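Local coordinates for protein endonuclease V (Homo sapiens, PDB 6OZE) that probably cleaves inosine-containing RNA by metal-ion-dependent hydrolysis, as a human endoribonuclease of the RNase H-like clan, at residues E4-W9 and P82-F87; L8-Q13 and H124-G129; V53-S58 and R75-T80; F95-V100 and G135-L140. The protein carries 4 engineered substitutions. One frame throughout, in Å; residues are numbered along the deposited sequence. Where two conformers were deposited one is given.

Contacts 1 and 2 both rest on helix 3-17 and meet near F87, which packs between the helix and R126. Contact 1 lies at the surface and is almost wholly aromatic and aliphatic, while contact 2, about one turn further along the helix, is partly buried and adds an amide, a guanidinium group and a water. Contact 3 is partly buried and chiefly backbone-bonded, with one arginine-serine bond at its more exposed edge, pairing the outermost strand 69-78 with strand 54-63. Contact 4, apolar like contact 1, is the buried one, joining helix 89-106 to the end of helix 130-138. F95 and L99 of helix 89-106 also pack on contact 3, while V136 touches F128 of contact 2.

Contact 1 (E4-W9 and P82-F87); sequences ETLSLW and PYVSGF
W9 lies alongside F87, its six-membered ring slid so far along the phenyl that the two barely overlap. The planes are only 28° apart and the centroids 5.7 Å; W9 CE3 touches F87 CB at 3.7 Å, and the adjoining phenyl atoms are hardly farther off. The far corner of the indole, CH2, reaches P82, 3.5 Å from its carbonyl O at the indole edge and 3.8 Å from CG of the proline ring. T5 CG2 sits above the centre of one indole face, and F90 stacks with W9 from outside the pair. L6 takes the phenyl face: its CG stands anti to the carbonyl carbon (chi1 -79°), and CD2 lies 4.1 Å from the F87 centroid, nearly on the ring normal, in a CH-pi contact. The same methyl touches V84 CG2 at 3.9 Å and so spans valine and phenylalanine. An alanine at F87 is likely to leave L6 CD2 without a ring beneath it and to open a gap beside W9. Behind these side chains the loop folds into a type II beta turn from V84 to F87, closed by F87 N to V84 O at 2.9 Å, with G86 taking the positive phi. The turn directly follows the proline-tyrosine pair P82-Y83, whose bacterial counterpart belongs to the strand-separating wedge of endonuclease V. The Y83 side chain leaves the backbone away from helix 3-17, so the helix packs on the other side of what is, by analogy with those relatives, probably the wedge loop.

Contact 2 (L8-Q13 and H124-G129); sequences LWKREQ and HHRGFG
Q13 NE2 has two acceptors: the carbonyl O of G86, and a water 2.9 Å away that in turn gives a hydrogen to F128 O at 2.7 Å. The water therefore ties the amide to the backbone of 124-129, while the direct bond ties it to the loop before helix 89-106. At the amide's oxygen, R126 NH1 gives OE1 a weak bond of 3.0 Å, bent to 126° at the hydrogen. Q13 reaches this far because its chain is extended; R126 comes to it by bending at chi3 (-82°), which turns the guanidinium plane to 32° from the amide. K10 lies across one face of that guanidinium, its CG 4.0 Å from R126 CZ. Its NZ ends 4.6 Å from R126 NH2, near for two like charges but not in contact. With a leucine in place of R126, Q13 OE1 would probably lose this donor, and the methylenes of K10 the flat group they cover. Further along, F128 presents a ring face to Q13 O, and its CD2 packs on Q13 CB at 4.1 Å. Segment 124-129 is the last part of the loop between strand 115-118 and helix 130-138, with G129 as N-cap; F128 also packs on L16 and K17 and meets the H133 ring, so that the phenyl is held between helices 3-17 and 130-138.

Contact 3 (V53-S58 and R75-T80); sequences VRACAS and RMVSLT. With ACT (acetate ion), chain B.
A55 and V77 face each other as an antiparallel hydrogen-bonded pair, V77 N to A55 O at 2.8 Å and A55 N to V77 O at 2.9 Å, and A57 with R75 repeats the pattern. On the face carrying A55 and V77 the packing is close: A55 CB touches L79 CG at 4.0 Å, and F95 of helix 89-106 covers V77 and L79. These strands, 54-63 and 69-78, form a beta hairpin at one margin of the mixed sheet of the RNase H-like fold, with 69-78 outermost. Past the last strand pair, L79 N still bonds V53 O at 2.7 Å, in nearly a straight line. On the other face C56 is buried, its CB against M76 SD with helix 226-242 over both, whereas R54, M76 and S78 are partly exposed and V53 is exposed. This more solvent-accessible side binds an acetate, probably from the crystallisation liquor. Bent at chi2 (66°), R54 lays one guanidinium face over M76 CB and V77 N. NH2 bonds S78 OG at 2.8 Å, 20° out of the guanidinium plane, while NE and NH1 grip the two acetate oxygens, NE to O and NH1 to OXT at 2.6 Å each.

Contact 4 (F95-V100 and G135-L140); sequences FLLELV and GVLTDL
A chi1 of 174° swings V100 CG1 away from the backbone N and points it at L140, whose own chi1 of -72° sends its chain back toward the valine. The two meet tip to tip, CG1 to CD1 at 4.1 Å. Next to this pair sits T138, whose CG2 lies 4.3 Å from V100 CG1. Its chi1 of 61° turns OG1 back to L134 O of its own helix, so the methyl is the group offered across the contact. L97 is described in one of two conformers, and its contacts carry that reserve: here it crosses L137 at about a right angle and also approaches the T138 methyl. The helix ends in a Schellman motif: D139 takes the positive phi, and L140 N returns to G135 O at 3.3 Å, which brings the L140 side chain round toward V100. L140 also packs on M111, whereas L97 and L137 lie at the outer margin. Polar groups bond elsewhere: T138 O takes a weak bond from R104 further along helix 89-106, and D139 OD1 bonds H205. Between 95-100 and 135-140 themselves every touch is carbon on carbon, so there the contact is dispersive and rests on shape.

Contact 1 (E4-W9 and P82-F87)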
loop_
_atom_site.group_PDB
_atom_site.type_symbol
_atom_site.label_atom_id
_atom_site.label_comp_id
_atom_site.label_asym_id
_atom_site.label_seq_id
_atom_site.Cartn_x
_atom_site.Cartn_y
_atom_site.Cartn_z
ATOM N N GLU A 4 3.271 28.123 1.714
ATOM C CA GLU A 4 4.420 27.718 2.518
ATOM C C GLU A 4 4.275 26.276 2.991
ATOM O O GLU A 4 5.266 25.540 3.070
ATOM C CB GLU A 4 4.595 28.662 3.708
ATOM C CG GLU A 4 5.921 28.495 4.440
ATOM C CD GLU A 4 5.971 29.260 5.753
ATOM O OE1 GLU A 4 4.961 29.249 6.488
ATOM O OE2 GLU A 4 7.017 29.875 6.046
ATOM N N THR A 5 3.046 25.853 3.302
ATOM C CA THR A 5 2.824 24.478 3.742
ATOM C C THR A 5 3.127 23.485 2.627
ATOM O O THR A 5 3.807 22.476 2.852
ATOM C CB THR A 5 1.390 24.303 4.245
ATOM O OG1 THR A 5 1.208 25.058 5.449
ATOM C CG2 THR A 5 1.087 22.824 4.519
ATOM N N LEU A 6 2.625 23.747 1.417
ATOM C CA LEU A 6 2.928 22.862 0.298
ATOM C C LEU A 6 4.420 22.837 0.008
ATOM O O LEU A 6 4.989 21.772 -0.252
ATOM C CB LEU A 6 2.144 23.273 -0.950
ATOM C CG LEU A 6 0.676 22.852 -1.031
ATOM C CD1 LEU A 6 0.182 22.943 -2.468
ATOM C CD2 LEU A 6 0.473 21.453 -0.480
ATOM N N SER A 7 5.073 24.002 0.050
ATOM C CA SER A 7 6.510 24.055 -0.201
ATOM C C SER A 7 7.279 23.198 0.799
ATOM O O SER A 7 8.174 22.434 0.414
ATOM C CB SER A 7 6.993 25.506 -0.154
ATOM O OG SER A 7 8.406 25.569 -0.216
ATOM N N LEU A 8 6.944 23.307 2.086
ATOM C CA LEU A 8 7.631 22.511 3.099
ATOM C C LEU A 8 7.270 21.031 3.011
ATOM O O LEU A 8 8.119 20.177 3.279
ATOM C CB LEU A 8 7.358 23.077 4.493
ATOM C CG LEU A 8 8.012 24.443 4.712
ATOM C CD1 LEU A 8 7.651 24.989 6.069
ATOM C CD2 LEU A 8 9.523 24.343 4.568
ATOM N N TRP A 9 6.024 20.709 2.655
ATOM C CA TRP A 9 5.659 19.313 2.412
ATOM C C TRP A 9 6.465 18.732 1.259
ATOM O O TRP A 9 6.965 17.602 1.341
ATOM C CB TRP A 9 4.166 19.217 2.096
ATOM C CG TRP A 9 3.283 19.044 3.284
ATOM C CD1 TRP A 9 3.667 18.903 4.585
ATOM C CD2 TRP A 9 1.855 18.984 3.274
ATOM N NE1 TRP A 9 2.558 18.759 5.389
ATOM C CE2 TRP A 9 1.434 18.800 4.607
ATOM C CE3 TRP A 9 0.890 19.049 2.265
ATOM C CZ2 TRP A 9 0.090 18.697 4.956
ATOM C CZ3 TRP A 9 -0.445 18.941 2.616
ATOM C CH2 TRP A 9 -0.832 18.773 3.947
ATOM N N PRO A 82 -4.680 19.372 5.635
ATOM C CA PRO A 82 -5.430 19.647 4.407
ATOM C C PRO A 82 -5.194 18.581 3.348
ATOM O O PRO A 82 -4.142 17.936 3.296
ATOM C CB PRO A 82 -4.894 21.013 3.958
ATOM C CG PRO A 82 -3.609 21.199 4.708
ATOM C CD PRO A 82 -3.779 20.477 6.000
ATOM N N TYR A 83 -6.206 18.394 2.507
ATOM C CA TYR A 83 -6.166 17.414 1.433
ATOM C C TYR A 83 -5.670 18.111 0.171
ATOM O O TYR A 83 -6.311 19.047 -0.318
ATOM C CB TYR A 83 -7.566 16.839 1.221
ATOM C CG TYR A 83 -7.691 15.832 0.094
ATOM C CD1 TYR A 83 -7.793 14.472 0.359
ATOM C CD2 TYR A 83 -7.733 16.243 -1.235
ATOM C CE1 TYR A 83 -7.918 13.551 -0.669
ATOM C CE2 TYR A 83 -7.850 15.333 -2.264
ATOM C CZ TYR A 83 -7.942 13.989 -1.978
ATOM O OH TYR A 83 -8.063 13.082 -3.006
ATOM N N VAL A 84 -4.524 17.665 -0.341
ATOM C CA VAL A 84 -3.959 18.182 -1.581
ATOM C C VAL A 84 -3.459 16.992 -2.382
ATOM O O VAL A 84 -2.702 16.170 -1.859
ATOM C CB VAL A 84 -2.797 19.161 -1.330
ATOM C CG1 VAL A 84 -2.285 19.719 -2.657
ATOM C CG2 VAL A 84 -3.230 20.286 -0.406
ATOM N N SER A 85 -3.876 16.901 -3.645
ATOM C CA SER A 85 -3.463 15.784 -4.485
ATOM C C SER A 85 -1.945 15.709 -4.555
ATOM O O SER A 85 -1.271 16.712 -4.817
ATOM C CB SER A 85 -4.039 15.944 -5.892
ATOM O OG SER A 85 -5.443 15.781 -5.879
ATOM N N GLY A 86 -1.410 14.510 -4.323
ATOM C CA GLY A 86 0.017 14.304 -4.261
ATOM C C GLY A 86 0.588 14.340 -2.862
ATOM O O GLY A 86 1.778 14.062 -2.688
ATOM N N PHE A 87 -0.229 14.671 -1.865
ATOM C CA PHE A 87 0.219 14.853 -0.489
ATOM C C PHE A 87 -0.652 14.085 0.500
ATOM O O PHE A 87 -0.634 14.384 1.703
ATOM C CB PHE A 87 0.246 16.346 -0.141
ATOM C CG PHE A 87 1.173 17.143 -0.999
ATOM C CD1 PHE A 87 2.512 17.260 -0.667
ATOM C CD2 PHE A 87 0.712 17.788 -2.143
ATOM C CE1 PHE A 87 3.373 18.001 -1.442
ATOM C CE2 PHE A 87 1.572 18.532 -2.932
ATOM C CZ PHE A 87 2.905 18.641 -2.583
#

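Contact 2 (L8-Q13 and H124-G129)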
loop_
_atom_site.group_PDB
_atom_site.type_symbol
_atom_site.label_atom_id
_atom_site.label_comp_id
_atom_site.label_asym_id
_atom_site.label_seq_id
_atom_site.Cartn_x
_atom_site.Cartn_y
_atom_site.Cartn_z
ATOM N N LEU A 8 6.944 23.307 2.086
ATOM C CA LEU A 8 7.631 22.511 3.099
ATOM C C LEU A 8 7.270 21.031 3.011
ATOM O O LEU A 8 8.119 20.177 3.279
ATOM C CB LEU A 8 7.358 23.077 4.493
ATOM C CG LEU A 8 8.012 24.443 4.712
ATOM C CD1 LEU A 8 7.651 24.989 6.069
ATOM C CD2 LEU A 8 9.523 24.343 4.568
ATOM N N TRP A 9 6.024 20.709 2.655
ATOM C CA TRP A 9 5.659 19.313 2.412
ATOM C C TRP A 9 6.465 18.732 1.259
ATOM O O TRP A 9 6.965 17.602 1.341
ATOM C CB TRP A 9 4.166 19.217 2.096
ATOM C CG TRP A 9 3.283 19.044 3.284
ATOM C CD1 TRP A 9 3.667 18.903 4.585
ATOM C CD2 TRP A 9 1.855 18.984 3.274
ATOM N NE1 TRP A 9 2.558 18.759 5.389
ATOM C CE2 TRP A 9 1.434 18.800 4.607
ATOM C CE3 TRP A 9 0.890 19.049 2.265
ATOM C CZ2 TRP A 9 0.090 18.697 4.956
ATOM C CZ3 TRP A 9 -0.445 18.941 2.616
ATOM C CH2 TRP A 9 -0.832 18.773 3.947
ATOM N N LYS A 10 6.581 19.484 0.160
ATOM C CA LYS A 10 7.393 19.030 -0.964
ATOM C C LYS A 10 8.828 18.781 -0.534
ATOM O O LYS A 10 9.447 17.786 -0.931
ATOM C CB LYS A 10 7.361 20.069 -2.084
ATOM C CG LYS A 10 6.080 20.084 -2.893
ATOM C CD LYS A 10 6.120 21.218 -3.913
ATOM C CE LYS A 10 4.766 21.442 -4.563
ATOM N NZ LYS A 10 4.811 22.622 -5.473
ATOM N N ARG A 11 9.378 19.684 0.276
ATOM C CA ARG A 11 10.753 19.521 0.723
ATOM C C ARG A 11 10.898 18.294 1.619
ATOM O O ARG A 11 11.917 17.593 1.569
ATOM C CB ARG A 11 11.194 20.790 1.452
ATOM C CG ARG A 11 12.678 20.973 1.469
ATOM C CD ARG A 11 13.175 21.094 2.879
ATOM N NE ARG A 11 13.373 22.479 3.269
ATOM C CZ ARG A 11 14.094 22.851 4.318
ATOM N NH1 ARG A 11 14.684 21.935 5.075
ATOM N NH2 ARG A 11 14.230 24.134 4.605
ATOM N N GLU A 12 9.888 18.011 2.444
ATOM C CA GLU A 12 9.949 16.830 3.298
ATOM C C GLU A 12 9.803 15.548 2.479
ATOM O O GLU A 12 10.451 14.536 2.777
ATOM C CB GLU A 12 8.878 16.933 4.391
ATOM C CG GLU A 12 8.752 15.724 5.315
ATOM C CD GLU A 12 9.952 15.520 6.234
ATOM O OE1 GLU A 12 10.957 16.247 6.092
ATOM O OE2 GLU A 12 9.881 14.610 7.092
ATOM N N GLN A 13 8.956 15.561 1.444
ATOM C CA GLN A 13 8.907 14.411 0.549
ATOM C C GLN A 13 10.268 14.166 -0.082
ATOM O O GLN A 13 10.734 13.025 -0.141
ATOM C CB GLN A 13 7.863 14.635 -0.542
ATOM C CG GLN A 13 6.444 14.496 -0.048
ATOM C CD GLN A 13 5.436 14.735 -1.154
ATOM O OE1 GLN A 13 5.638 15.591 -2.011
ATOM N NE2 GLN A 13 4.340 13.982 -1.132
ATOM N N HIS A 124 3.557 7.604 -8.307
ATOM C CA HIS A 124 2.972 8.707 -7.560
ATOM C C HIS A 124 3.431 10.011 -8.197
ATOM O O HIS A 124 4.448 10.054 -8.893
ATOM C CB HIS A 124 3.405 8.620 -6.093
ATOM C CG HIS A 124 2.878 9.721 -5.225
ATOM N ND1 HIS A 124 3.624 10.831 -4.907
ATOM C CD2 HIS A 124 1.691 9.866 -4.590
ATOM C CE1 HIS A 124 2.917 11.623 -4.118
ATOM N NE2 HIS A 124 1.740 11.061 -3.913
ATOM N N HIS A 125 2.667 11.078 -7.927
ATOM C CA HIS A 125 2.941 12.393 -8.508
ATOM C C HIS A 125 4.403 12.787 -8.352
ATOM O O HIS A 125 4.995 13.386 -9.258
ATOM C CB HIS A 125 2.079 13.455 -7.816
ATOM C CG HIS A 125 0.614 13.148 -7.794
ATOM N ND1 HIS A 125 0.089 12.066 -7.122
ATOM C CD2 HIS A 125 -0.440 13.801 -8.336
ATOM C CE1 HIS A 125 -1.224 12.056 -7.265
ATOM N NE2 HIS A 125 -1.571 13.098 -7.997
ATOM N N ARG A 126 4.998 12.473 -7.200
ATOM C CA ARG A 126 6.359 12.881 -6.883
ATOM C C ARG A 126 7.278 11.688 -6.644
ATOM O O ARG A 126 8.346 11.843 -6.042
ATOM C CB ARG A 126 6.348 13.821 -5.674
ATOM C CG ARG A 126 7.517 14.794 -5.597
ATOM C CD ARG A 126 7.195 15.973 -4.684
ATOM N NE ARG A 126 6.417 16.996 -5.375
ATOM C CZ ARG A 126 5.089 17.067 -5.380
ATOM N NH1 ARG A 126 4.365 16.174 -4.720
ATOM N NH2 ARG A 126 4.484 18.041 -6.050
ATOM N N GLY A 127 6.895 10.501 -7.118
ATOM C CA GLY A 127 7.664 9.313 -6.809
ATOM C C GLY A 127 7.705 8.968 -5.337
ATOM O O GLY A 127 8.617 8.259 -4.900
ATOM N N PHE A 128 6.722 9.427 -4.556
ATOM C CA PHE A 128 6.776 9.232 -3.103
ATOM C C PHE A 128 5.371 9.199 -2.496
ATOM O O PHE A 128 4.926 10.106 -1.776
ATOM C CB PHE A 128 7.654 10.292 -2.432
ATOM C CG PHE A 128 8.116 9.897 -1.062
ATOM C CD1 PHE A 128 8.974 8.817 -0.901
ATOM C CD2 PHE A 128 7.693 10.590 0.059
ATOM C CE1 PHE A 128 9.397 8.427 0.359
ATOM C CE2 PHE A 128 8.114 10.201 1.318
ATOM C CZ PHE A 128 8.976 9.132 1.465
ATOM N N GLY A 129 4.649 8.108 -2.740
ATOM C CA GLY A 129 3.315 7.946 -2.213
ATOM C C GLY A 129 3.302 7.358 -0.808
ATOM O O GLY A 129 4.339 7.109 -0.191
HETATM O O HOH W 1 4.315 11.502 0.405
#

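Contact 3 (V53-S58 and R75-T80)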
loop_
_atom_site.group_PDB
_atom_site.type_symbol
_atom_site.label_atom_id
_atom_site.label_comp_id
_atom_site.label_asym_id
_atom_site.label_seq_id
_atom_site.Cartn_x
_atom_site.Cartn_y
_atom_site.Cartn_z
ATOM N N VAL A 53 -12.834 14.376 7.214
ATOM C CA VAL A 53 -11.950 14.482 8.367
ATOM C C VAL A 53 -11.948 13.205 9.211
ATOM O O VAL A 53 -10.894 12.626 9.463
ATOM C CB VAL A 53 -12.235 15.750 9.211
ATOM C CG1 VAL A 53 -12.065 16.998 8.347
ATOM C CG2 VAL A 53 -13.621 15.735 9.834
ATOM N N ARG A 54 -13.123 12.738 9.641
ATOM C CA ARG A 54 -13.149 11.535 10.473
ATOM C C ARG A 54 -12.941 10.282 9.636
ATOM O O ARG A 54 -13.544 10.118 8.569
ATOM C CB ARG A 54 -14.456 11.429 11.263
ATOM C CG ARG A 54 -14.366 10.534 12.505
ATOM C CD ARG A 54 -13.426 11.112 13.580
ATOM N NE ARG A 54 -13.471 10.343 14.824
ATOM C CZ ARG A 54 -12.558 10.409 15.794
ATOM N NH1 ARG A 54 -12.701 9.665 16.888
ATOM N NH2 ARG A 54 -11.502 11.204 15.669
ATOM N N ALA A 55 -12.108 9.380 10.145
ATOM C CA ALA A 55 -11.720 8.195 9.407
ATOM C C ALA A 55 -11.375 7.104 10.403
ATOM O O ALA A 55 -11.334 7.332 11.620
ATOM C CB ALA A 55 -10.516 8.496 8.504
ATOM N N CYS A 56 -11.144 5.903 9.886
ATOM C CA CYS A 56 -10.615 4.810 10.685
ATOM C C CYS A 56 -9.298 4.354 10.079
ATOM O O CYS A 56 -9.188 4.215 8.855
ATOM C CB CYS A 56 -11.596 3.640 10.728
ATOM S SG CYS A 56 -11.068 2.314 11.796
ATOM N N ALA A 57 -8.296 4.158 10.930
ATOM C CA ALA A 57 -7.006 3.610 10.524
ATOM C C ALA A 57 -6.890 2.211 11.104
ATOM O O ALA A 57 -7.202 1.997 12.284
ATOM C CB ALA A 57 -5.856 4.492 11.031
ATOM N N SER A 58 -6.460 1.248 10.274
ATOM C CA SER A 58 -6.369 -0.136 10.713
ATOM C C SER A 58 -5.030 -0.752 10.328
ATOM O O SER A 58 -4.476 -0.459 9.259
ATOM C CB SER A 58 -7.481 -0.994 10.095
ATOM O OG SER A 58 -8.762 -0.529 10.530
ATOM N N ARG A 75 -8.550 2.165 14.811
ATOM C CA ARG A 75 -8.784 3.340 15.643
ATOM C C ARG A 75 -9.453 4.423 14.816
ATOM O O ARG A 75 -9.013 4.715 13.701
ATOM C CB ARG A 75 -7.467 3.870 16.216
ATOM C CG ARG A 75 -6.818 2.926 17.191
ATOM C CD ARG A 75 -6.448 3.643 18.469
ATOM N NE ARG A 75 -5.002 3.744 18.608
ATOM C CZ ARG A 75 -4.232 2.756 19.045
ATOM N NH1 ARG A 75 -4.777 1.595 19.388
ATOM N NH2 ARG A 75 -2.920 2.927 19.141
ATOM N N MET A 76 -10.495 5.038 15.370
ATOM C CA MET A 76 -11.054 6.233 14.756
ATOM C C MET A 76 -10.098 7.400 14.967
ATOM O O MET A 76 -9.545 7.580 16.059
ATOM C CB MET A 76 -12.400 6.609 15.382
ATOM C CG MET A 76 -13.511 5.568 15.301
ATOM S SD MET A 76 -13.920 5.093 13.594
ATOM C CE MET A 76 -14.575 6.638 12.976
ATOM N N VAL A 77 -9.912 8.194 13.913
ATOM C CA VAL A 77 -8.958 9.294 13.904
ATOM C C VAL A 77 -9.569 10.466 13.148
ATOM O O VAL A 77 -10.521 10.311 12.383
ATOM C CB VAL A 77 -7.615 8.886 13.245
ATOM C CG1 VAL A 77 -6.962 7.732 14.008
ATOM C CG2 VAL A 77 -7.834 8.497 11.795
ATOM N N SER A 78 -9.013 11.654 13.375
ATOM C CA SER A 78 -9.426 12.864 12.671
ATOM C C SER A 78 -8.270 13.340 11.798
ATOM O O SER A 78 -7.213 13.700 12.322
ATOM C CB SER A 78 -9.808 13.961 13.661
ATOM O OG SER A 78 -10.968 13.604 14.392
ATOM N N LEU A 79 -8.479 13.342 10.480
ATOM C CA LEU A 79 -7.449 13.719 9.507
ATOM C C LEU A 79 -7.551 15.220 9.286
ATOM O O LEU A 79 -8.261 15.695 8.398
ATOM C CB LEU A 79 -7.637 12.964 8.195
ATOM C CG LEU A 79 -7.759 11.439 8.234
ATOM C CD1 LEU A 79 -7.493 10.847 6.858
ATOM C CD2 LEU A 79 -6.815 10.835 9.228
ATOM N N THR A 80 -6.833 15.979 10.108
ATOM C CA THR A 80 -6.976 17.426 10.095
ATOM C C THR A 80 -6.016 18.127 9.139
ATOM O O THR A 80 -6.209 19.315 8.857
ATOM C CB THR A 80 -6.841 17.974 11.519
ATOM O OG1 THR A 80 -5.635 17.471 12.108
ATOM C CG2 THR A 80 -8.030 17.543 12.363
HETATM C C ACT B . -15.832 8.740 16.423
HETATM O O ACT B . -15.877 9.610 15.519
HETATM O OXT ACT B . -14.831 8.234 16.990
HETATM C CH3 ACT B . -17.214 8.264 16.948
#

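Contact 4 (F95-V100 and G135-L140)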
loop_
_atom_site.group_PDB
_atom_site.type_symbol
_atom_site.label_atom_id
_atom_site.label_comp_id
_atom_site.label_asym_id
_atom_site.label_seq_id
_atom_site.Cartn_x
_atom_site.Cartn_y
_atom_site.Cartn_z
ATOM N N PHE A 95 -1.060 8.337 11.524
ATOM C CA PHE A 95 -1.880 7.382 12.256
ATOM C C PHE A 95 -1.437 5.953 12.015
ATOM O O PHE A 95 -1.429 5.138 12.945
ATOM C CB PHE A 95 -3.347 7.589 11.896
ATOM C CG PHE A 95 -3.794 8.988 12.124
ATOM C CD1 PHE A 95 -4.020 9.444 13.409
ATOM C CD2 PHE A 95 -3.921 9.873 11.070
ATOM C CE1 PHE A 95 -4.403 10.748 13.637
ATOM C CE2 PHE A 95 -4.297 11.186 11.299
ATOM C CZ PHE A 95 -4.544 11.619 12.580
ATOM N N LEU A 96 -1.064 5.630 10.780
ATOM C CA LEU A 96 -0.575 4.289 10.520
ATOM C C LEU A 96 0.740 4.049 11.242
ATOM O O LEU A 96 0.969 2.967 11.793
ATOM C CB LEU A 96 -0.410 4.095 9.014
ATOM C CG LEU A 96 -1.718 4.195 8.229
ATOM C CD1 LEU A 96 -1.432 3.994 6.726
ATOM C CD2 LEU A 96 -2.694 3.138 8.718
ATOM N N LEU A 97 1.621 5.048 11.251
ATOM C CA LEU A 97 2.876 4.890 11.975
ATOM C C LEU A 97 2.632 4.635 13.461
ATOM O O LEU A 97 3.320 3.810 14.075
ATOM C CB LEU A 97 3.764 6.112 11.745
ATOM C CG LEU A 97 5.259 5.918 11.978
ATOM C CD1 LEU A 97 6.020 6.885 11.124
ATOM C CD2 LEU A 97 5.583 6.156 13.427
ATOM N N GLU A 98 1.650 5.328 14.059
ATOM C CA GLU A 98 1.326 5.121 15.465
ATOM C C GLU A 98 0.834 3.701 15.733
ATOM O O GLU A 98 1.142 3.116 16.781
ATOM C CB GLU A 98 0.270 6.134 15.905
ATOM C CG GLU A 98 0.012 6.154 17.388
ATOM C CD GLU A 98 1.166 6.758 18.173
ATOM O OE1 GLU A 98 1.990 7.479 17.570
ATOM O OE2 GLU A 98 1.241 6.509 19.393
ATOM N N LEU A 99 0.049 3.139 14.812
ATOM C CA LEU A 99 -0.404 1.764 15.000
ATOM C C LEU A 99 0.763 0.787 14.942
ATOM O O LEU A 99 0.817 -0.167 15.727
ATOM C CB LEU A 99 -1.442 1.388 13.938
ATOM C CG LEU A 99 -2.784 2.120 14.045
ATOM C CD1 LEU A 99 -3.658 1.773 12.818
ATOM C CD2 LEU A 99 -3.482 1.756 15.331
ATOM N N VAL A 100 1.697 1.002 14.012
ATOM C CA VAL A 100 2.851 0.110 13.913
ATOM C C VAL A 100 3.699 0.196 15.174
ATOM O O VAL A 100 4.144 -0.824 15.716
ATOM C CB VAL A 100 3.662 0.429 12.642
ATOM C CG1 VAL A 100 4.942 -0.405 12.606
ATOM C CG2 VAL A 100 2.821 0.168 11.410
ATOM N N GLY A 135 6.863 3.389 4.485
ATOM C CA GLY A 135 7.995 2.473 4.524
ATOM C C GLY A 135 9.265 3.108 5.063
ATOM O O GLY A 135 9.970 2.521 5.888
ATOM N N VAL A 136 9.597 4.311 4.593
ATOM C CA VAL A 136 10.830 4.959 5.040
ATOM C C VAL A 136 10.767 5.269 6.532
ATOM O O VAL A 136 11.755 5.120 7.259
ATOM C CB VAL A 136 11.114 6.219 4.195
ATOM C CG1 VAL A 136 12.130 7.121 4.876
ATOM C CG2 VAL A 136 11.610 5.828 2.802
ATOM N N LEU A 137 9.597 5.720 7.007
ATOM C CA LEU A 137 9.481 6.126 8.405
ATOM C C LEU A 137 9.416 4.931 9.353
ATOM O O LEU A 137 9.961 5.005 10.457
ATOM C CB LEU A 137 8.277 7.050 8.578
ATOM C CG LEU A 137 8.453 8.460 8.006
ATOM C CD1 LEU A 137 7.150 9.232 8.138
ATOM C CD2 LEU A 137 9.582 9.215 8.707
ATOM N N THR A 138 8.781 3.827 8.947
ATOM C CA THR A 138 8.818 2.608 9.753
ATOM C C THR A 138 10.089 1.799 9.538
ATOM O O THR A 138 10.389 0.921 10.357
ATOM C CB THR A 138 7.634 1.694 9.426
ATOM O OG1 THR A 138 7.692 1.306 8.050
ATOM C CG2 THR A 138 6.307 2.397 9.701
ATOM N N ASP A 139 10.841 2.089 8.468
ATOM C CA ASP A 139 11.954 1.252 7.998
ATOM C C ASP A 139 11.532 -0.206 7.842
ATOM O O ASP A 139 12.233 -1.126 8.258
ATOM C CB ASP A 139 13.196 1.379 8.870
ATOM C CG ASP A 139 14.460 0.992 8.126
ATOM O OD1 ASP A 139 14.487 1.123 6.878
ATOM O OD2 ASP A 139 15.418 0.549 8.788
ATOM N N LEU A 140 10.358 -0.411 7.264
ATOM C CA LEU A 140 9.888 -1.749 6.966
ATOM C C LEU A 140 9.738 -1.905 5.461
ATOM O O LEU A 140 9.388 -0.949 4.765
ATOM C CB LEU A 140 8.520 -2.007 7.604
ATOM C CG LEU A 140 8.444 -2.187 9.120
ATOM C CD1 LEU A 140 6.982 -2.283 9.543
ATOM C CD2 LEU A 140 9.228 -3.428 9.549
#